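Local coordinates for glycosyltransferase (Rickettsia africae, PDB 7MI0), which probably transfers sugar residues from an activated donor to an acceptor, as a GT-B fold glycosyltransferase with two Rossmann-like domains, at residues A[88-93]-A[116-121]. Residues are numbered along the deposited sequence; the frame is centred on the assembly and turned at random.
Sequences NNAKLI and SYLATK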
loop_
_atom_site.group_PDB
_atom_site.type_symbol
_atom_site.label_atom_id
_atom_site.label_comp_id
_atom_site.label_asym_id
_atom_site.label_seq_id
_atom_site.Cartn_x
_atom_site.Cartn_y
_atom_site.Cartn_z
ATOM N N ASN A 88 -6.439 15.712 27.003
ATOM C CA ASN A 88 -6.772 17.009 26.427
ATOM C C ASN A 88 -7.035 16.910 24.929
ATOM O O ASN A 88 -7.948 17.567 24.415
ATOM C CB ASN A 88 -5.663 18.015 26.711
ATOM C CG ASN A 88 -6.042 19.413 26.300
ATOM O OD1 ASN A 88 -6.896 20.043 26.924
ATOM N ND2 ASN A 88 -5.417 19.907 25.235
ATOM N N ASN A 89 -6.245 16.106 24.208
ATOM C CA ASN A 89 -6.579 15.824 22.817
ATOM C C ASN A 89 -7.957 15.188 22.719
ATOM O O ASN A 89 -8.761 15.558 21.857
ATOM C CB ASN A 89 -5.521 14.917 22.178
ATOM C CG ASN A 89 -4.260 15.670 21.779
ATOM O OD1 ASN A 89 -4.269 16.891 21.619
ATOM N ND2 ASN A 89 -3.168 14.936 21.606
ATOM N N ALA A 90 -8.256 14.243 23.611
ATOM C CA ALA A 90 -9.576 13.623 23.606
ATOM C C ALA A 90 -10.673 14.664 23.776
ATOM O O ALA A 90 -11.736 14.561 23.152
ATOM C CB ALA A 90 -9.663 12.563 24.703
ATOM N N LYS A 91 -10.433 15.682 24.608
ATOM C CA LYS A 91 -11.408 16.759 24.743
ATOM C C LYS A 91 -11.528 17.552 23.448
ATOM O O LYS A 91 -12.642 17.857 23.003
ATOM C CB LYS A 91 -11.032 17.677 25.908
ATOM N N LEU A 92 -10.396 17.887 22.823
ATOM C CA LEU A 92 -10.433 18.651 21.579
ATOM C C LEU A 92 -11.201 17.898 20.496
ATOM O O LEU A 92 -12.069 18.468 19.824
ATOM C CB LEU A 92 -9.011 18.967 21.111
ATOM C CG LEU A 92 -8.116 19.798 22.034
ATOM C CD1 LEU A 92 -6.672 19.735 21.567
ATOM C CD2 LEU A 92 -8.586 21.235 22.094
ATOM N N ILE A 93 -10.900 16.608 20.324
ATOM C CA ILE A 93 -11.603 15.802 19.329
ATOM C C ILE A 93 -13.092 15.759 19.644
ATOM O O ILE A 93 -13.938 15.943 18.762
ATOM C CB ILE A 93 -11.002 14.388 19.264
ATOM C CG1 ILE A 93 -9.497 14.454 18.995
ATOM C CG2 ILE A 93 -11.702 13.559 18.195
ATOM C CD1 ILE A 93 -8.806 13.114 19.074
ATOM N N SER A 116 -8.659 9.359 20.480
ATOM C CA SER A 116 -9.864 9.224 19.668
ATOM C C SER A 116 -10.873 8.288 20.323
ATOM O O SER A 116 -12.081 8.554 20.300
ATOM C CB SER A 116 -9.502 8.721 18.274
ATOM O OG SER A 116 -8.472 9.508 17.710
ATOM N N TYR A 117 -10.394 7.183 20.903
ATOM C CA TYR A 117 -11.279 6.247 21.591
ATOM C C TYR A 117 -12.011 6.921 22.748
ATOM O O TYR A 117 -13.207 6.683 22.966
ATOM C CB TYR A 117 -10.473 5.049 22.093
ATOM C CG TYR A 117 -11.244 4.151 23.020
ATOM C CD1 TYR A 117 -12.150 3.226 22.522
ATOM C CD2 TYR A 117 -11.072 4.227 24.397
ATOM C CE1 TYR A 117 -12.869 2.401 23.369
ATOM C CE2 TYR A 117 -11.787 3.409 25.254
ATOM C CZ TYR A 117 -12.683 2.498 24.732
ATOM O OH TYR A 117 -13.395 1.679 25.573
ATOM N N LEU A 118 -11.310 7.756 23.513
ATOM C CA LEU A 118 -11.981 8.495 24.574
ATOM C C LEU A 118 -13.019 9.450 23.999
ATOM O O LEU A 118 -14.111 9.602 24.561
ATOM C CB LEU A 118 -10.955 9.250 25.421
ATOM C CG LEU A 118 -10.047 8.420 26.333
ATOM C CD1 LEU A 118 -9.073 9.312 27.086
ATOM C CD2 LEU A 118 -10.873 7.603 27.303
ATOM N N ALA A 119 -12.704 10.091 22.870
ATOM C CA ALA A 119 -13.617 11.080 22.308
ATOM C C ALA A 119 -14.935 10.442 21.898
ATOM O O ALA A 119 -16.002 11.050 22.053
ATOM C CB ALA A 119 -12.968 11.783 21.118
ATOM N N THR A 120 -14.886 9.211 21.386
ATOM C CA THR A 120 -16.113 8.545 20.971
ATOM C C THR A 120 -16.850 7.924 22.149
ATOM O O THR A 120 -18.086 7.869 22.136
ATOM C CB THR A 120 -15.810 7.477 19.918
ATOM O OG1 THR A 120 -14.890 6.521 20.453
ATOM C CG2 THR A 120 -15.205 8.114 18.676
ATOM N N LYS A 121 -16.114 7.456 23.165
ATOM C CA LYS A 121 -16.749 6.917 24.366
ATOM C C LYS A 121 -17.647 7.952 25.028
ATOM O O LYS A 121 -18.675 7.598 25.615
ATOM C CB LYS A 121 -15.679 6.424 25.348
ATOM C CG LYS A 121 -16.212 5.929 26.698
ATOM C CD LYS A 121 -15.119 5.900 27.777
ATOM C CE LYS A 121 -15.710 5.897 29.196
ATOM N NZ LYS A 121 -14.774 6.433 30.247
#
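S116 meets I93 through the far end of the isoleucine chain: CD1 of I93 lies 3.9 Å from OG of S116, a van der Waals approach rather than a polar one. I93 reaches it because its CG1 branch is set beside the backbone N and then runs on extended (chi2 173°), which carries CD1 across to the S116 turn, while the other branch, CG2, is left for the next turn of the partner helix. The serine itself starts away from 88-93 and also touches V105 and T107 of strand 104-107, so this end of the contact borders the sheet.

The next residue, Y117, points away from 88-93 and meets F127 edge-to-face. L118 then returns to the interface with its CB, 3.6 Å from CB of A90; its CD1 is a looser neighbour of the same methyl and the side chain also touches L87.

A119 marks the closest backbone approach, its CA 4.9 Å from CA of A90. Its CB rests against the side of 88-93, 3.6 Å from CG2 of I93 and 3.7 Å from the carbonyl O of A90. With alanine on both sides, the axes come within 7.9 Å of each other, crossing at -50°. T120 points along the flank, and its OG1 bonds back to O of Y117 at 3.0 Å, from above the carbonyl plane; K121 N shares that acceptor from the same face.

No hydrogen bond crosses between the segments; carbons of A90, I93, L118 and A119 carry most of the contact. Helix 114-122 belongs to the beta-alpha-beta unit joining adjacent parallel strands 104-107 and 126-131, while 83-100 leads into 104-107 from 72-75; these neighbouring helices pack on the parallel sheet of the N-terminal Rossmann-like domain, as in GT-B glycosyltransferases.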